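Local coordinates for putative dehydrogenase (Amycolatopsis orientalis, PDB 5A9T), which reduces cyclic imines to amines with NADPH as the hydride donor, acting as a stereoselective imine reductase, at residues T9-G14 with L65-A70; D30-N35 with R50-I55; V91-S96 with T114-G119. All coordinates share one frame; numbering follows the deposited sequence.

Contact 1: residues T9-G14 with L65-A70; sequences TVAGLG and LVVCLA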
loop_
_atom_site.group_PDB
_atom_site.type_symbol
_atom_site.label_atom_id
_atom_site.label_comp_id
_atom_site.label_asym_id
_atom_site.label_seq_id
_atom_site.Cartn_x
_atom_site.Cartn_y
_atom_site.Cartn_z
ATOM N N THR A 9 -1.649 -24.154 -28.814
ATOM C CA THR A 9 -0.548 -24.882 -28.322
ATOM C C THR A 9 -0.023 -24.189 -27.073
ATOM O O THR A 9 0.174 -22.960 -27.089
ATOM C CB THR A 9 0.529 -24.972 -29.376
ATOM O OG1 THR A 9 0.093 -25.807 -30.461
ATOM C CG2 THR A 9 1.805 -25.554 -28.847
ATOM N N VAL A 10 0.349 -24.956 -26.061
ATOM C CA VAL A 10 1.094 -24.449 -24.903
ATOM C C VAL A 10 2.442 -25.100 -24.882
ATOM O O VAL A 10 2.548 -26.359 -24.819
ATOM C CB VAL A 10 0.316 -24.725 -23.611
ATOM C CG1 VAL A 10 1.169 -24.267 -22.418
ATOM C CG2 VAL A 10 -1.029 -24.063 -23.608
ATOM N N ALA A 11 3.508 -24.324 -24.963
ATOM C CA ALA A 11 4.850 -24.765 -24.856
ATOM C C ALA A 11 5.458 -24.384 -23.521
ATOM O O ALA A 11 5.665 -23.209 -23.224
ATOM C CB ALA A 11 5.694 -24.186 -25.976
ATOM N N GLY A 12 5.758 -25.363 -22.705
ATOM C CA GLY A 12 6.239 -25.125 -21.373
ATOM C C GLY A 12 5.211 -25.581 -20.367
ATOM O O GLY A 12 4.121 -25.071 -20.249
ATOM N N LEU A 13 5.508 -26.679 -19.608
ATOM C CA LEU A 13 4.576 -27.299 -18.683
ATOM C C LEU A 13 5.085 -27.310 -17.224
ATOM O O LEU A 13 4.707 -28.273 -16.474
ATOM C CB LEU A 13 4.163 -28.718 -19.115
ATOM C CG LEU A 13 3.573 -28.797 -20.521
ATOM C CD1 LEU A 13 3.308 -30.265 -20.881
ATOM C CD2 LEU A 13 2.278 -27.994 -20.576
ATOM N N GLY A 14 5.834 -26.307 -16.841
ATOM C CA GLY A 14 6.003 -26.013 -15.409
ATOM C C GLY A 14 4.661 -25.765 -14.760
ATOM O O GLY A 14 3.562 -25.873 -15.356
ATOM N N LEU A 65 0.254 -19.833 -30.270
ATOM C CA LEU A 65 1.303 -20.538 -29.506
ATOM C C LEU A 65 1.489 -19.752 -28.210
ATOM O O LEU A 65 2.012 -18.646 -28.229
ATOM C CB LEU A 65 2.600 -20.606 -30.242
ATOM C CG LEU A 65 2.455 -21.066 -31.700
ATOM C CD1 LEU A 65 3.773 -20.860 -32.490
ATOM C CD2 LEU A 65 1.925 -22.504 -31.879
ATOM N N VAL A 66 1.071 -20.327 -27.095
ATOM C CA VAL A 66 1.240 -19.759 -25.748
ATOM C C VAL A 66 2.471 -20.284 -25.104
ATOM O O VAL A 66 2.590 -21.558 -24.995
ATOM C CB VAL A 66 0.008 -20.075 -24.911
ATOM C CG1 VAL A 66 0.171 -19.551 -23.492
ATOM C CG2 VAL A 66 -1.231 -19.394 -25.472
ATOM N N VAL A 67 3.508 -19.474 -24.907
ATOM C CA VAL A 67 4.827 -19.949 -24.519
ATOM C C VAL A 67 5.046 -19.560 -23.039
ATOM O O VAL A 67 4.908 -18.368 -22.696
ATOM C CB VAL A 67 5.884 -19.432 -25.444
ATOM C CG1 VAL A 67 7.249 -19.959 -25.007
ATOM C CG2 VAL A 67 5.639 -19.842 -26.870
ATOM N N CYS A 68 5.461 -20.524 -22.202
ATOM C CA CYS A 68 5.753 -20.268 -20.785
ATOM C C CYS A 68 6.905 -21.192 -20.380
ATOM O O CYS A 68 6.718 -22.244 -19.733
ATOM C CB CYS A 68 4.489 -20.454 -19.996
ATOM S SG CYS A 68 4.639 -19.814 -18.300
ATOM N N LEU A 69 8.103 -20.781 -20.814
ATOM C CA LEU A 69 9.323 -21.640 -20.641
ATOM C C LEU A 69 9.883 -21.391 -19.273
ATOM O O LEU A 69 9.605 -20.405 -18.641
ATOM C CB LEU A 69 10.343 -21.322 -21.704
ATOM C CG LEU A 69 9.915 -21.574 -23.166
ATOM C CD1 LEU A 69 10.978 -20.940 -24.045
ATOM C CD2 LEU A 69 9.711 -22.973 -23.542
ATOM N N ALA A 70 10.783 -22.304 -18.833
ATOM C CA ALA A 70 11.571 -22.040 -17.645
ATOM C C ALA A 70 12.392 -20.756 -17.754
ATOM O O ALA A 70 12.827 -20.369 -18.880
ATOM C CB ALA A 70 12.502 -23.306 -17.409
#
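T9-A11 and L65-V67 pair as parallel strands in the inner part of the Rossmann-type sheet of the NADP-binding domain. Strands 7-11 and 64-67 are neighbours there, and the contact is largely buried. The two short strands run at 22° to each other. Their backbones do most of the holding. V66 is gripped twice: its N donates to T9 O at 2.8 Å, and its O accepts from A11 N at 2.9 Å. C68 N then donates to A11 O at 2.9 Å, which carries the pairing one residue past the end of strand 65-67. The side chains sort by face. V10 and V66 share one face, where V10 also meets A21 and L24 of helix 15-26. T9, L65, A11 and V67 share the other. On that face T9 and L65 run alongside each other, with L65 CD2 3.8 Å from T9 CB. The CG of L65 stands beside its own backbone N (chi1 -48°), and its CD2 branch does the touching. T9 OG1 turns to S62 OG and A58 O instead. G12 follows at the start of the glycine-rich turn, with its CA 3.3 Å from C68 O in a CA-H...O contact. A CB on G12 would run into that carbonyl, and the positive phi (112°) would also press it on the carbonyl of A11. G12 O is buried with no partner in the model. G14 sits at the N-cap of helix 15-26. L13, G14 and A70 are seen to bind NADP, although no cofactor is bound to this chain in the model. The ladder thus sets the register of the strands with backbone atoms alone. Without a side chain, G12 can lie close against C68 O, and the turn into the NADP-binding loop starts right at the strand end.

Contact 2: residues D30-N35 with R50-I55; sequences DVTVWN and RQADDI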
loop_
_atom_site.group_PDB
_atom_site.type_symbol
_atom_site.label_atom_id
_atom_site.label_comp_id
_atom_site.label_asym_id
_atom_site.label_seq_id
_atom_site.Cartn_x
_atom_site.Cartn_y
_atom_site.Cartn_z
ATOM N N ASP A 30 -8.953 -27.154 -28.378
ATOM C CA ASP A 30 -8.108 -28.312 -28.773
ATOM C C ASP A 30 -6.669 -27.978 -28.427
ATOM O O ASP A 30 -6.030 -27.257 -29.183
ATOM C CB ASP A 30 -8.270 -28.655 -30.279
ATOM C CG ASP A 30 -9.590 -29.406 -30.610
ATOM O OD1 ASP A 30 -10.305 -29.892 -29.690
ATOM O OD2 ASP A 30 -9.925 -29.387 -31.820
ATOM N N VAL A 31 -6.209 -28.484 -27.286
ATOM C CA VAL A 31 -4.935 -28.037 -26.735
ATOM C C VAL A 31 -3.885 -29.051 -27.082
ATOM O O VAL A 31 -3.966 -30.252 -26.637
ATOM C CB VAL A 31 -4.994 -27.732 -25.249
ATOM C CG1 VAL A 31 -3.634 -27.277 -24.700
ATOM C CG2 VAL A 31 -6.105 -26.693 -25.000
ATOM N N THR A 32 -2.839 -28.595 -27.738
ATOM C CA THR A 32 -1.571 -29.341 -27.906
ATOM C C THR A 32 -0.539 -28.882 -26.925
ATOM O O THR A 32 -0.341 -27.669 -26.752
ATOM C CB THR A 32 -1.065 -29.261 -29.315
ATOM O OG1 THR A 32 -2.058 -29.701 -30.249
ATOM C CG2 THR A 32 0.260 -29.931 -29.554
ATOM N N VAL A 33 0.150 -29.802 -26.234
ATOM C CA VAL A 33 1.125 -29.427 -25.222
ATOM C C VAL A 33 2.494 -29.939 -25.519
ATOM O O VAL A 33 2.646 -31.033 -26.117
ATOM C CB VAL A 33 0.694 -29.816 -23.796
ATOM C CG1 VAL A 33 -0.585 -29.174 -23.437
ATOM C CG2 VAL A 33 0.538 -31.331 -23.663
ATOM N N TRP A 34 3.500 -29.165 -25.154
ATOM C CA TRP A 34 4.932 -29.518 -25.393
ATOM C C TRP A 34 5.702 -29.067 -24.187
ATOM O O TRP A 34 5.431 -28.025 -23.563
ATOM C CB TRP A 34 5.500 -28.909 -26.637
ATOM C CG TRP A 34 6.961 -29.101 -26.866
ATOM C CD1 TRP A 34 7.539 -30.125 -27.571
ATOM C CD2 TRP A 34 8.046 -28.310 -26.371
ATOM N NE1 TRP A 34 8.925 -29.958 -27.588
ATOM C CE2 TRP A 34 9.251 -28.897 -26.803
ATOM C CE3 TRP A 34 8.134 -27.216 -25.508
ATOM C CZ2 TRP A 34 10.497 -28.321 -26.548
ATOM C CZ3 TRP A 34 9.375 -26.665 -25.286
ATOM C CH2 TRP A 34 10.528 -27.239 -25.733
ATOM N N ASN A 35 6.664 -29.892 -23.832
ATOM C CA ASN A 35 7.625 -29.563 -22.817
ATOM C C ASN A 35 8.973 -30.132 -23.181
ATOM O O ASN A 35 9.019 -31.200 -23.759
ATOM C CB ASN A 35 7.152 -30.053 -21.447
ATOM C CG ASN A 35 7.960 -29.472 -20.304
ATOM O OD1 ASN A 35 8.683 -30.276 -19.554
ATOM N ND2 ASN A 35 7.885 -28.232 -20.059
ATOM N N ARG A 50 -3.456 -33.105 -26.275
ATOM C CA ARG A 50 -2.587 -33.982 -27.046
ATOM C C ARG A 50 -1.185 -33.596 -26.804
ATOM O O ARG A 50 -0.844 -32.422 -26.972
ATOM C CB ARG A 50 -2.922 -33.947 -28.480
ATOM C CG ARG A 50 -4.317 -34.561 -28.619
ATOM C CD ARG A 50 -4.561 -34.798 -30.098
ATOM N NE ARG A 50 -5.818 -35.458 -30.380
ATOM C CZ ARG A 50 -6.239 -35.610 -31.630
ATOM N NH1 ARG A 50 -5.484 -35.202 -32.647
ATOM N NH2 ARG A 50 -7.398 -36.191 -31.857
ATOM N N GLN A 51 -0.323 -34.496 -26.377
ATOM C CA GLN A 51 1.083 -34.238 -26.226
ATOM C C GLN A 51 1.786 -34.279 -27.581
ATOM O O GLN A 51 1.550 -35.163 -28.408
ATOM C CB GLN A 51 1.761 -35.240 -25.295
ATOM C CG GLN A 51 3.249 -35.127 -25.360
ATOM C CD GLN A 51 3.976 -35.777 -24.239
ATOM O OE1 GLN A 51 3.705 -36.902 -23.907
ATOM N NE2 GLN A 51 4.961 -35.076 -23.699
ATOM N N ALA A 52 2.585 -33.275 -27.898
ATOM C CA ALA A 52 3.430 -33.345 -29.095
ATOM C C ALA A 52 4.823 -33.471 -28.546
ATOM O O ALA A 52 5.342 -32.582 -27.817
ATOM C CB ALA A 52 3.344 -32.090 -29.936
ATOM N N ASP A 53 5.452 -34.513 -28.825
ATOM C CA ASP A 53 6.893 -34.634 -28.449
ATOM C C ASP A 53 7.875 -33.645 -29.162
ATOM O O ASP A 53 8.812 -33.181 -28.493
ATOM C CB ASP A 53 7.394 -36.099 -28.723
ATOM C CG ASP A 53 6.755 -37.161 -27.731
ATOM O OD1 ASP A 53 6.460 -36.810 -26.574
ATOM O OD2 ASP A 53 6.520 -38.330 -28.155
ATOM N N ASP A 54 7.633 -33.334 -30.448
ATOM C CA ASP A 54 8.570 -32.519 -31.166
ATOM C C ASP A 54 7.994 -31.095 -31.261
ATOM O O ASP A 54 6.810 -30.913 -31.537
ATOM C CB ASP A 54 8.823 -33.135 -32.517
ATOM C CG ASP A 54 9.694 -32.339 -33.477
ATOM O OD1 ASP A 54 10.298 -31.177 -33.399
ATOM O OD2 ASP A 54 9.848 -33.053 -34.505
ATOM N N ILE A 55 8.868 -30.141 -30.998
ATOM C CA ILE A 55 8.441 -28.736 -31.112
ATOM C C ILE A 55 7.899 -28.369 -32.453
ATOM O O ILE A 55 6.961 -27.527 -32.524
ATOM C CB ILE A 55 9.539 -27.769 -30.607
ATOM C CG1 ILE A 55 9.044 -26.329 -30.385
ATOM C CG2 ILE A 55 10.697 -27.718 -31.566
ATOM C CD1 ILE A 55 7.971 -26.180 -29.376
HETATM O O HOH W 1 11.128 -30.894 -29.443
HETATM O O HOH W 2 6.571 -32.592 -25.339
HETATM O O HOH W 3 9.090 -33.420 -25.689
#
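W34 lays its indole against the turn that leads from A52 to I55. I55 CD1 sits over one face, 3.9 Å from the centroid of the five-membered ring and 18° off its normal. A52 O comes to the ring edge, 3.3 Å from W34 CD1. W34 NE1 donates to a water at 3.0 Å, and I55 N donates to the same water at 2.8 Å. The indole reaches this turn because W34 CG is anti to the backbone N (chi1 174°). Beside it, T32 CG2 packs on A52 CB at 3.8 Å. Behind these groups the strands pair in parallel: R50 N bonds to V31 O, V33 N to R50 O, and A52 N to V33 O. The pairing belongs to the beta-alpha-beta unit of strand 30-34, helix 42-46 and edge strand 50-51. Further out, D54 N-caps helix 55-60 through OD1 and V56 N, which fixes the helix start at I55. A11 and A58 also touch the W34 side chain. Replacing the indole of W34, a serine here would probably leave I55 CD1 without its aromatic face and the bridging water without one of its donors. The indole thus gives its face to I55 and its N-H to a water shared with I55 N, just before the NADP-binding N35.

Contact 3: residues V91-S96 with T114-G119; sequences VVNLNS and TGYLDG
V91-N93 and G115-G119 are paired tightly along their length, and the looser, wetter side begins past N93. Four backbone bonds alternate between the strands: V91 N to G115 O, L117 N to V91 O, N93 N to L117 O and G119 N to N93 O. V91 CG2 meets T114 CG2 at 3.8 Å. V91 CG1 lies 3.9 Å from Y116 CE1. With CG anti to its backbone N (chi1 -173°), Y116 brings its ring across V91 and N93. N93 ND2 donates to Y116 OH at 3.0 Å in a bent bond (141°), with amide and ring planes 84° apart. Y116 OH donates to the anti lone pair of D118 OD1 at 2.6 Å. S96 OG also donates to D118 OD1, at 2.6 Å from the syn side, so one buried carboxylate oxygen takes two hydroxyls. The strands are the ends of a beta-alpha-beta unit whose helix 99-111 packs on Y116 and D118. On the other face L117 meets helix 141-152. L94 CD2 reaches G119 CA at 3.6 Å, and a CB on G119 would clash with it. Past L94 the backbone pairing stops, though S96 returns to D118 through its hydroxyl. The carboxamide of N93 turns back with OD1 taking N95 N at 3.0 Å, from above the carbonyl plane, in an Asx turn. A water accepts from S96 N at 2.9 Å and lies within reach of D118 OD2 and G119 O. N95 ND2 bonds to L69 O and D71 OD1; this partly exposed residue is seen to bind NADP, though the cofactor is absent here.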
loop_
_atom_site.group_PDB
_atom_site.type_symbol
_atom_site.label_atom_id
_atom_site.label_comp_id
_atom_site.label_asym_id
_atom_site.label_seq_id
_atom_site.Cartn_x
_atom_site.Cartn_y
_atom_site.Cartn_z
ATOM N N VAL A 91 3.012 -15.931 -31.434
ATOM C CA VAL A 91 3.580 -16.277 -30.106
ATOM C C VAL A 91 3.034 -15.288 -29.108
ATOM O O VAL A 91 3.207 -14.073 -29.263
ATOM C CB VAL A 91 5.077 -16.267 -30.174
ATOM C CG1 VAL A 91 5.638 -16.249 -28.733
ATOM C CG2 VAL A 91 5.630 -17.480 -30.986
ATOM N N VAL A 92 2.422 -15.809 -28.042
ATOM C CA VAL A 92 2.095 -15.086 -26.828
ATOM C C VAL A 92 3.042 -15.591 -25.779
ATOM O O VAL A 92 2.919 -16.739 -25.306
ATOM C CB VAL A 92 0.657 -15.246 -26.454
ATOM C CG1 VAL A 92 0.328 -14.493 -25.155
ATOM C CG2 VAL A 92 -0.276 -14.749 -27.517
ATOM N N ASN A 93 4.046 -14.762 -25.428
ATOM C CA ASN A 93 5.067 -15.115 -24.504
ATOM C C ASN A 93 4.740 -14.624 -23.114
ATOM O O ASN A 93 4.755 -13.421 -22.909
ATOM C CB ASN A 93 6.370 -14.493 -24.955
ATOM C CG ASN A 93 7.569 -15.001 -24.144
ATOM O OD1 ASN A 93 7.444 -15.754 -23.188
ATOM N ND2 ASN A 93 8.816 -14.542 -24.556
ATOM N N LEU A 94 4.571 -15.582 -22.207
ATOM C CA LEU A 94 4.145 -15.250 -20.813
ATOM C C LEU A 94 5.293 -15.379 -19.861
ATOM O O LEU A 94 5.055 -15.304 -18.625
ATOM C CB LEU A 94 2.948 -16.034 -20.453
ATOM C CG LEU A 94 1.723 -15.821 -21.296
ATOM C CD1 LEU A 94 0.557 -16.701 -20.897
ATOM C CD2 LEU A 94 1.257 -14.357 -21.306
ATOM N N ASN A 95 6.528 -15.427 -20.306
ATOM C CA ASN A 95 7.650 -15.499 -19.303
ATOM C C ASN A 95 8.892 -14.818 -19.717
ATOM O O ASN A 95 10.012 -15.408 -19.576
ATOM C CB ASN A 95 7.863 -16.915 -18.780
ATOM C CG ASN A 95 8.761 -17.002 -17.514
ATOM O OD1 ASN A 95 8.744 -16.116 -16.717
ATOM N ND2 ASN A 95 9.604 -18.049 -17.418
ATOM N N SER A 96 8.787 -13.599 -20.234
ATOM C CA SER A 96 10.014 -12.868 -20.498
ATOM C C SER A 96 10.629 -12.424 -19.137
ATOM O O SER A 96 9.965 -12.029 -18.181
ATOM C CB SER A 96 9.876 -11.653 -21.335
ATOM O OG SER A 96 9.526 -11.892 -22.667
ATOM N N THR A 114 6.337 -14.065 -37.672
ATOM C CA THR A 114 5.456 -14.519 -36.563
ATOM C C THR A 114 4.966 -13.342 -35.766
ATOM O O THR A 114 5.727 -12.433 -35.462
ATOM C CB THR A 114 6.329 -15.391 -35.661
ATOM O OG1 THR A 114 6.918 -16.507 -36.443
ATOM C CG2 THR A 114 5.487 -15.992 -34.503
ATOM N N GLY A 115 3.696 -13.313 -35.452
ATOM C CA GLY A 115 3.120 -12.227 -34.611
ATOM C C GLY A 115 3.557 -12.445 -33.185
ATOM O O GLY A 115 3.880 -13.586 -32.785
ATOM N N TYR A 116 3.561 -11.355 -32.431
ATOM C CA TYR A 116 4.117 -11.454 -31.107
ATOM C C TYR A 116 3.382 -10.603 -30.105
ATOM O O TYR A 116 3.165 -9.421 -30.384
ATOM C CB TYR A 116 5.616 -11.060 -31.110
ATOM C CG TYR A 116 6.284 -11.305 -29.826
ATOM C CD1 TYR A 116 6.825 -12.567 -29.438
ATOM C CD2 TYR A 116 6.377 -10.254 -28.864
ATOM C CE1 TYR A 116 7.398 -12.785 -28.166
ATOM C CE2 TYR A 116 6.999 -10.516 -27.638
ATOM C CZ TYR A 116 7.475 -11.644 -27.279
ATOM O OH TYR A 116 8.099 -12.020 -26.080
ATOM N N LEU A 117 3.027 -11.167 -28.972
ATOM C CA LEU A 117 2.492 -10.408 -27.822
ATOM C C LEU A 117 3.235 -10.927 -26.600
ATOM O O LEU A 117 3.445 -12.121 -26.414
ATOM C CB LEU A 117 0.922 -10.596 -27.825
ATOM C CG LEU A 117 0.129 -9.768 -26.917
ATOM C CD1 LEU A 117 0.213 -8.303 -27.353
ATOM C CD2 LEU A 117 -1.271 -10.337 -26.839
ATOM N N ASP A 118 3.629 -9.998 -25.697
ATOM C CA ASP A 118 4.294 -10.367 -24.461
ATOM C C ASP A 118 3.237 -10.175 -23.329
ATOM O O ASP A 118 2.422 -9.230 -23.382
ATOM C CB ASP A 118 5.499 -9.436 -24.227
ATOM C CG ASP A 118 6.534 -10.116 -23.380
ATOM O OD1 ASP A 118 7.313 -11.081 -23.771
ATOM O OD2 ASP A 118 6.550 -9.839 -22.113
ATOM N N GLY A 119 3.258 -11.092 -22.375
ATOM C CA GLY A 119 2.311 -10.917 -21.303
ATOM C C GLY A 119 2.907 -11.234 -19.960
ATOM O O GLY A 119 3.803 -12.084 -19.827
HETATM O O HOH W 4 6.451 -11.847 -20.645
#

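From the N terminus, residues 9-14 open contact 1. The chain then runs through helix 15-26 to 30-35 and on to 50-55, where contact 2 closes a short loop. Contact 1 closes only later, at 65-70, so contact 2 lies wholly within its loop. Contact 3 follows in series: 91-96 leads through helix 99-111 to 114-119. No loops cross. All three contacts share one sheet. Contact 2 ties the 50-51 edge to strand 30-34, contact 1 joins strands 7-11 and 64-67, and contact 3 joins 90-93 to 115-121. Contact 1 touches both others, whose centres lie about 18 Å apart.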